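Local atomic coordinates of aspartokinase (Synechocystis, PDB entry 3L76), a protein that probably phosphorylates the beta-carboxyl group of aspartate with ATP, an early step toward threonine and lysine, and binds both of these amino acids as ligands. Residues G364-P369 and S392-S397; I257-D262 and F416-S421. One frame throughout, in Å; residues are numbered along the deposited sequence. Where two conformers were deposited one is given.

Contact 1: G364-P369 and S392-S397; sequences GMIGRP and SEVKVS. With LYS (lysine), chain F.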
ATOM      1  N   GLY A 364     -17.915   9.054  21.140  1.00 22.35           N
ATOM      2  CA  GLY A 364     -18.333   8.779  19.780  1.00 40.53           C
ATOM      3  C   GLY A 364     -19.507   9.589  19.281  1.00 52.87           C
ATOM      4  O   GLY A 364     -19.945   9.403  18.145  1.00 42.16           O
ATOM      5  N   MET A 365     -20.022  10.487  20.118  1.00 42.52           N
ATOM      6  CA  MET A 365     -21.198  11.267  19.743  1.00 35.13           C
ATOM      7  C   MET A 365     -20.759  12.634  19.245  1.00 40.00           C
ATOM      8  O   MET A 365     -21.502  13.316  18.549  1.00 34.77           O
ATOM      9  CB  MET A 365     -22.193  11.399  20.908  1.00 34.95           C
ATOM     10  CG  MET A 365     -21.792  12.439  21.973  1.00 38.37           C
ATOM     11  SD  MET A 365     -23.049  12.839  23.220  1.00 40.17           S
ATOM     12  CE  MET A 365     -23.377  11.231  23.959  1.00 26.00           C
ATOM     13  N   ILE A 366     -19.540  13.028  19.599  1.00 28.55           N
ATOM     14  CA  ILE A 366     -18.961  14.272  19.096  1.00 40.90           C
ATOM     15  C   ILE A 366     -18.996  14.351  17.560  1.00 39.43           C
ATOM     16  O   ILE A 366     -18.371  13.550  16.882  1.00 44.58           O
ATOM     17  CB  ILE A 366     -17.507  14.442  19.575  1.00 31.81           C
ATOM     18  CG1 ILE A 366     -17.428  14.305  21.097  1.00 34.07           C
ATOM     19  CG2 ILE A 366     -16.931  15.765  19.093  1.00 20.36           C
ATOM     20  CD1 ILE A 366     -16.115  14.744  21.691  1.00 40.73           C
ATOM     21  N   GLY A 367     -19.741  15.308  17.023  1.00 37.85           N
ATOM     22  CA  GLY A 367     -19.778  15.522  15.589  1.00 25.61           C
ATOM     23  C   GLY A 367     -20.624  14.525  14.829  1.00 35.39           C
ATOM     24  O   GLY A 367     -20.786  14.625  13.621  1.00 40.44           O
ATOM     25  N   ARG A 368     -21.180  13.557  15.533  1.00 30.23           N
ATOM     26  CA  ARG A 368     -21.935  12.500  14.878  1.00 42.68           C
ATOM     27  C   ARG A 368     -23.450  12.680  15.028  1.00 48.35           C
ATOM     28  O   ARG A 368     -23.941  12.953  16.113  1.00 53.86           O
ATOM     29  CB  ARG A 368     -21.485  11.141  15.422  1.00 37.18           C
ATOM     30  CG  ARG A 368     -22.259   9.972  14.896  1.00 36.01           C
ATOM     31  CD  ARG A 368     -21.539   8.698  15.217  1.00 65.25           C
ATOM     32  NE  ARG A 368     -22.354   7.535  14.907  1.00 76.69           N
ATOM     33  CZ  ARG A 368     -21.975   6.284  15.133  1.00 72.66           C
ATOM     34  NH1 ARG A 368     -20.788   6.038  15.680  1.00 57.83           N
ATOM     35  NH2 ARG A 368     -22.790   5.288  14.822  1.00 60.11           N
ATOM     36  N   PRO A 369     -24.193  12.532  13.929  1.00 52.54           N
ATOM     37  CA  PRO A 369     -25.639  12.751  13.927  1.00 39.24           C
ATOM     38  C   PRO A 369     -26.419  11.563  14.459  1.00 44.15           C
ATOM     39  O   PRO A 369     -25.900  10.452  14.474  1.00 51.11           O
ATOM     40  CB  PRO A 369     -25.963  12.922  12.432  1.00 41.37           C
ATOM     41  CG  PRO A 369     -24.653  13.114  11.761  1.00 51.53           C
ATOM     42  CD  PRO A 369     -23.680  12.341  12.568  1.00 46.74           C
ATOM     43  N   SER A 392     -23.777  18.274  27.241  1.00 35.58           N
ATOM     44  CA  SER A 392     -22.379  18.706  27.286  1.00 32.35           C
ATOM     45  C   SER A 392     -21.712  18.276  25.977  1.00 33.60           C
ATOM     46  O   SER A 392     -22.391  18.056  24.976  1.00 29.49           O
ATOM     47  CB  SER A 392     -21.640  18.187  28.543  1.00 15.12           C
ATOM     48  OG  SER A 392     -21.558  16.769  28.586  1.00 43.00           O
ATOM     49  N   GLU A 393     -20.393  18.146  25.969  1.00 40.32           N
ATOM     50  CA  GLU A 393     -19.724  17.658  24.768  1.00 31.98           C
ATOM     51  C   GLU A 393     -19.960  16.170  24.536  1.00 27.77           C
ATOM     52  O   GLU A 393     -20.135  15.740  23.411  1.00 31.71           O
ATOM     53  CB  GLU A 393     -18.227  17.917  24.842  1.00 47.01           C
ATOM     54  CG  GLU A 393     -17.547  17.762  23.513  1.00 34.24           C
ATOM     55  CD  GLU A 393     -17.920  18.881  22.564  1.00 55.55           C
ATOM     56  OE1 GLU A 393     -18.695  18.642  21.613  1.00 60.56           O
ATOM     57  OE2 GLU A 393     -17.443  20.008  22.781  1.00 46.46           O
ATOM     58  N   VAL A 394     -20.019  15.408  25.624  1.00 21.67           N
ATOM     59  CA  VAL A 394     -20.041  13.956  25.537  0.52 25.25           C
ATOM     60  C   VAL A 394     -21.211  13.339  26.307  1.00 34.75           C
ATOM     61  O   VAL A 394     -21.320  12.110  26.446  1.00 41.77           O
ATOM     62  CB  VAL A 394     -18.690  13.355  26.006  0.52 40.33           C
ATOM     63  CG1 VAL A 394     -17.599  13.656  24.996  0.52  7.15           C
ATOM     64  CG2 VAL A 394     -18.307  13.904  27.370  0.52 48.45           C
ATOM     65  N   LYS A 395     -22.114  14.189  26.785  1.00 31.88           N
ATOM     66  CA  LYS A 395     -23.324  13.694  27.450  1.00 28.24           C
ATOM     67  C   LYS A 395     -24.566  14.386  26.959  1.00 26.41           C
ATOM     68  O   LYS A 395     -24.587  15.611  26.790  1.00 35.20           O
ATOM     69  CB  LYS A 395     -23.252  13.909  28.980  1.00 18.47           C
ATOM     70  CG  LYS A 395     -22.425  12.884  29.709  1.00 51.54           C
ATOM     71  CD  LYS A 395     -22.546  13.039  31.197  1.00 35.21           C
ATOM     72  CE  LYS A 395     -21.531  12.164  31.906  1.00 31.56           C
ATOM     73  NZ  LYS A 395     -21.758  12.151  33.378  1.00 38.58           N
ATOM     74  N   VAL A 396     -25.619  13.616  26.756  1.00 17.53           N
ATOM     75  CA  VAL A 396     -26.958  14.202  26.758  1.00 40.37           C
ATOM     76  C   VAL A 396     -27.741  13.739  28.001  1.00 31.64           C
ATOM     77  O   VAL A 396     -27.932  12.543  28.231  1.00 32.29           O
ATOM     78  CB  VAL A 396     -27.722  14.018  25.411  1.00 35.51           C
ATOM     79  CG1 VAL A 396     -27.242  12.807  24.681  1.00 45.49           C
ATOM     80  CG2 VAL A 396     -29.234  13.977  25.635  1.00 23.81           C
ATOM     81  N   SER A 397     -28.136  14.710  28.827  1.00 35.15           N
ATOM     82  CA  SER A 397     -28.884  14.440  30.058  1.00 11.27           C
ATOM     83  C   SER A 397     -30.361  14.781  29.907  1.00 37.29           C
ATOM     84  O   SER A 397     -30.724  15.755  29.244  1.00 36.24           O
ATOM     85  CB  SER A 397     -28.297  15.185  31.253  1.00 30.17           C
ATOM     86  OG  SER A 397     -26.904  14.954  31.404  1.00 29.30           O
TER
HETATM   87  N   LYS F 604     -23.788  15.541  17.776  1.00 21.46           N
HETATM   88  CA  LYS F 604     -24.810  14.677  18.381  1.00 21.10           C
HETATM   89  C   LYS F 604     -26.057  14.512  17.522  1.00 42.55           C
HETATM   90  O   LYS F 604     -26.298  15.339  16.611  1.00 25.67           O
HETATM   91  CB  LYS F 604     -25.190  15.185  19.782  1.00 26.87           C
HETATM   92  CG  LYS F 604     -24.046  15.117  20.791  1.00 27.23           C
HETATM   93  CD  LYS F 604     -24.284  15.990  22.014  1.00 31.58           C
HETATM   94  CE  LYS F 604     -23.851  17.420  21.760  1.00 48.78           C
HETATM   95  NZ  LYS F 604     -22.763  17.863  22.682  1.00 28.67           N
HETATM   96  OXT LYS F 604     -26.822  13.538  17.744  1.00 21.86           O
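Met365 reaches across to the 392-397 segment with its thioether end, its CE lying 4.2 Å from Val396 CG1. The chain is extended through chi2 and bends at chi3 (58°), which swings CE toward that segment while SD stays against the bound lysine, 3.5 Å from its CG. Beside it, Ile366 puts CD1 3.8 Å from Glu393 CG, the two side chains crossing at about a right angle; a similar touch on Val394 CG1 is less certain, since Val394 has two conformers.

The ligand spans both segments. Its alpha-amino N gives a weak bond to Met365 O (3.3 Å). At its other end, NZ lies among the carbonyls of Ser392 and Glu393, weakly bonded to the latter. Met365 O also takes the bond from Arg368 N (3.0 Å) that closes a type II turn, so the turn fixes this acceptor. Farther out, Val394 and Val396 pair through backbone bonds with Gly362 and Ile360, while Glu204 holds Ser392 OG and Glu393 N. Ser472 OG and the backbone N of Val473 and Ala372 also bond the ligand. This lysine pocket, shared between two ACT domains, is consistent with an allosteric effector site.

Contact 2: I257-D262 and F416-S421; sequences IAKAVD and FGVTLS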
ATOM      1  N   ILE A 257     -14.795  -0.294  18.630  1.00 66.69           N
ATOM      2  CA  ILE A 257     -14.039   0.923  18.327  1.00 70.36           C
ATOM      3  C   ILE A 257     -14.850   2.002  17.618  1.00 54.18           C
ATOM      4  O   ILE A 257     -14.320   3.059  17.288  1.00 52.23           O
ATOM      5  CB  ILE A 257     -12.800   0.617  17.466  1.00 80.47           C
ATOM      6  CG1 ILE A 257     -13.144   0.662  15.980  1.00 93.29           C
ATOM      7  CG2 ILE A 257     -12.298  -0.733  17.776  1.00 85.44           C
ATOM      8  CD1 ILE A 257     -11.969   0.363  15.085  1.00 94.00           C
ATOM      9  N   ALA A 258     -16.129   1.732  17.383  1.00 56.40           N
ATOM     10  CA  ALA A 258     -16.999   2.686  16.715  1.00 69.38           C
ATOM     11  C   ALA A 258     -18.310   2.923  17.474  1.00 72.60           C
ATOM     12  O   ALA A 258     -19.300   3.348  16.886  1.00 65.60           O
ATOM     13  CB  ALA A 258     -17.290   2.215  15.302  1.00 56.02           C
ATOM     14  N   LYS A 259     -18.326   2.637  18.773  1.00 59.79           N
ATOM     15  CA  LYS A 259     -19.540   2.810  19.573  1.00 40.83           C
ATOM     16  C   LYS A 259     -19.849   4.295  19.731  1.00 38.87           C
ATOM     17  O   LYS A 259     -18.982   5.072  20.121  1.00 24.39           O
ATOM     18  CB  LYS A 259     -19.362   2.181  20.959  1.00 66.71           C
ATOM     19  CG  LYS A 259     -20.057   0.838  21.153  1.00 84.38           C
ATOM     20  CD  LYS A 259     -20.030   0.423  22.625  1.00 86.11           C
ATOM     21  CE  LYS A 259     -18.742   0.888  23.302  1.00 89.28           C
ATOM     22  NZ  LYS A 259     -18.659   0.438  24.723  1.00100.81           N
ATOM     23  N   ALA A 260     -21.078   4.699  19.426  1.00 32.84           N
ATOM     24  CA  ALA A 260     -21.470   6.090  19.638  1.00 38.86           C
ATOM     25  C   ALA A 260     -21.528   6.369  21.130  1.00 35.50           C
ATOM     26  O   ALA A 260     -21.116   7.418  21.591  1.00 39.11           O
ATOM     27  CB  ALA A 260     -22.807   6.375  19.007  1.00 45.31           C
ATOM     28  N   VAL A 261     -22.005   5.387  21.880  1.00 38.25           N
ATOM     29  CA  VAL A 261     -22.259   5.558  23.290  1.00 29.60           C
ATOM     30  C   VAL A 261     -21.454   4.577  24.125  1.00 20.60           C
ATOM     31  O   VAL A 261     -21.554   3.378  23.944  1.00 32.90           O
ATOM     32  CB  VAL A 261     -23.761   5.370  23.578  1.00 43.54           C
ATOM     33  CG1 VAL A 261     -24.014   5.104  25.074  1.00 27.65           C
ATOM     34  CG2 VAL A 261     -24.542   6.571  23.052  1.00 41.50           C
ATOM     35  N   ASP A 262     -20.664   5.114  25.043  1.00 32.85           N
ATOM     36  CA  ASP A 262     -19.891   4.322  25.981  1.00 14.29           C
ATOM     37  C   ASP A 262     -20.676   3.838  27.195  1.00 44.63           C
ATOM     38  O   ASP A 262     -20.398   2.761  27.713  1.00 35.72           O
ATOM     39  CB  ASP A 262     -18.716   5.127  26.488  1.00 34.53           C
ATOM     40  CG  ASP A 262     -17.720   4.271  27.233  1.00 44.12           C
ATOM     41  OD1 ASP A 262     -17.336   3.191  26.724  1.00 62.59           O
ATOM     42  OD2 ASP A 262     -17.311   4.686  28.321  1.00 49.09           O
ATOM     43  N   PHE A 416     -28.433   0.880  23.163  1.00 45.38           N
ATOM     44  CA  PHE A 416     -27.052   1.257  22.898  1.00 34.82           C
ATOM     45  C   PHE A 416     -26.045   0.153  23.264  1.00 27.15           C
ATOM     46  O   PHE A 416     -24.836   0.364  23.196  1.00 26.33           O
ATOM     47  CB  PHE A 416     -26.704   2.542  23.642  1.00 23.82           C
ATOM     48  CG  PHE A 416     -27.398   3.750  23.116  1.00 41.83           C
ATOM     49  CD1 PHE A 416     -28.536   4.259  23.751  1.00 32.39           C
ATOM     50  CD2 PHE A 416     -26.913   4.394  21.995  1.00 28.15           C
ATOM     51  CE1 PHE A 416     -29.170   5.384  23.256  1.00 29.99           C
ATOM     52  CE2 PHE A 416     -27.551   5.521  21.491  1.00 42.93           C
ATOM     53  CZ  PHE A 416     -28.679   6.020  22.123  1.00 37.02           C
ATOM     54  N   GLY A 417     -26.548  -1.007  23.674  1.00 28.16           N
ATOM     55  CA  GLY A 417     -25.697  -2.128  24.041  1.00 34.98           C
ATOM     56  C   GLY A 417     -24.633  -1.856  25.090  1.00 35.30           C
ATOM     57  O   GLY A 417     -23.530  -2.392  25.000  1.00 58.43           O
ATOM     58  N   VAL A 418     -24.962  -1.051  26.097  1.00 50.03           N
ATOM     59  CA  VAL A 418     -24.022  -0.774  27.186  1.00 42.40           C
ATOM     60  C   VAL A 418     -24.636  -1.071  28.568  1.00 45.71           C
ATOM     61  O   VAL A 418     -25.823  -1.317  28.688  1.00 42.42           O
ATOM     62  CB  VAL A 418     -23.548   0.667  27.115  1.00 55.71           C
ATOM     63  CG1 VAL A 418     -23.151   0.991  25.691  1.00 38.33           C
ATOM     64  CG2 VAL A 418     -24.658   1.591  27.567  1.00 43.37           C
ATOM     65  N   THR A 419     -23.854  -1.060  29.630  1.00 77.46           N
ATOM     66  CA  THR A 419     -24.445  -1.372  30.930  1.00 37.33           C
ATOM     67  C   THR A 419     -24.543  -0.116  31.795  1.00 44.49           C
ATOM     68  O   THR A 419     -23.753   0.829  31.625  1.00 36.75           O
ATOM     69  CB  THR A 419     -23.652  -2.481  31.635  1.00 42.63           C
ATOM     70  OG1 THR A 419     -24.312  -3.731  31.421  1.00 51.33           O
ATOM     71  CG2 THR A 419     -23.568  -2.224  33.136  1.00 93.07           C
ATOM     72  N   LEU A 420     -25.520  -0.083  32.700  1.00 24.72           N
ATOM     73  CA  LEU A 420     -25.620   1.056  33.608  1.00 33.89           C
ATOM     74  C   LEU A 420     -24.281   1.269  34.286  1.00 17.21           C
ATOM     75  O   LEU A 420     -23.755   0.356  34.913  1.00 47.96           O
ATOM     76  CB  LEU A 420     -26.673   0.824  34.688  1.00 34.99           C
ATOM     77  CG  LEU A 420     -27.515   2.040  35.086  1.00 47.56           C
ATOM     78  CD1 LEU A 420     -28.298   1.723  36.347  1.00 31.38           C
ATOM     79  CD2 LEU A 420     -26.682   3.305  35.270  1.00 40.27           C
ATOM     80  N   SER A 421     -23.728   2.470  34.155  1.00 29.22           N
ATOM     81  CA  SER A 421     -22.511   2.817  34.873  1.00 30.05           C
ATOM     82  C   SER A 421     -22.813   2.902  36.357  1.00 38.62           C
ATOM     83  O   SER A 421     -23.961   3.077  36.748  1.00 38.40           O
ATOM     84  CB  SER A 421     -21.912   4.127  34.364  1.00 24.54           C
ATOM     85  OG  SER A 421     -21.524   3.997  33.006  1.00 38.94           O
TER
HETATM   86  O   HOH W   1     -23.378   2.304  21.907  1.00 26.74           O
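Lys259 and Val418 begin the contact, in which the linker before strand 263-267 packs on the C-terminal end of helix 405-415. That end is a Schellman motif: Gly417, with positive phi, leaves the helix while two bonds run back into its last turn, and Val418, just after it, points its CB toward 257-262.

Lys259 lays its aliphatic CD 4.4 Å from Val418 CG1, at the margin of the interface, and its NZ forms a long salt bridge to Asp262 OD1 at 3.7 Å. Val261 follows, buried, as the central residue. Its CG2 meets the Phe416 ring obliquely, 3.4 Å from CD2, and the two side chains cross at about a right angle. With CG1 anti to the backbone N (chi1 162°), the other branch of Val261 sits between Phe416 CB (4.0 Å) and Val418 CG1 (4.2 Å). Ile360 lies against both Val261 and Phe416, and Lys374 makes a cation-pi contact with that ring. The CB of Asp262 points away from 416-421, and its OD2 is held by Arg222 and Asn223; its carbonyl stays in the interface, with O 3.8 Å from Val418 CB. A backbone bond also joins Ser421 to Val264, in the strand that follows. A water bridges the two backbones, donating to Val261 O at 2.9 Å and to Phe416 O at 2.7 Å.

Both segments of contact 1 fall between those of contact 2 in the sequence. Both contacts are partly buried, but the centre of contact 1 lies about 6 Å from the centre of the chain and that of contact 2 about 15 Å. They share elements: Ile360 of strand 348-361 and Ile371 of helix 371-381 pack against residues of both. They also meet directly, where Arg368 NH1 weakly bonds Ala258 O. Their chemistry differs with place. In contact 1 backbone carbonyls turn toward a bound lysine, whereas in contact 2 two carbonyls share a water and Val261 packs on the Phe416 ring.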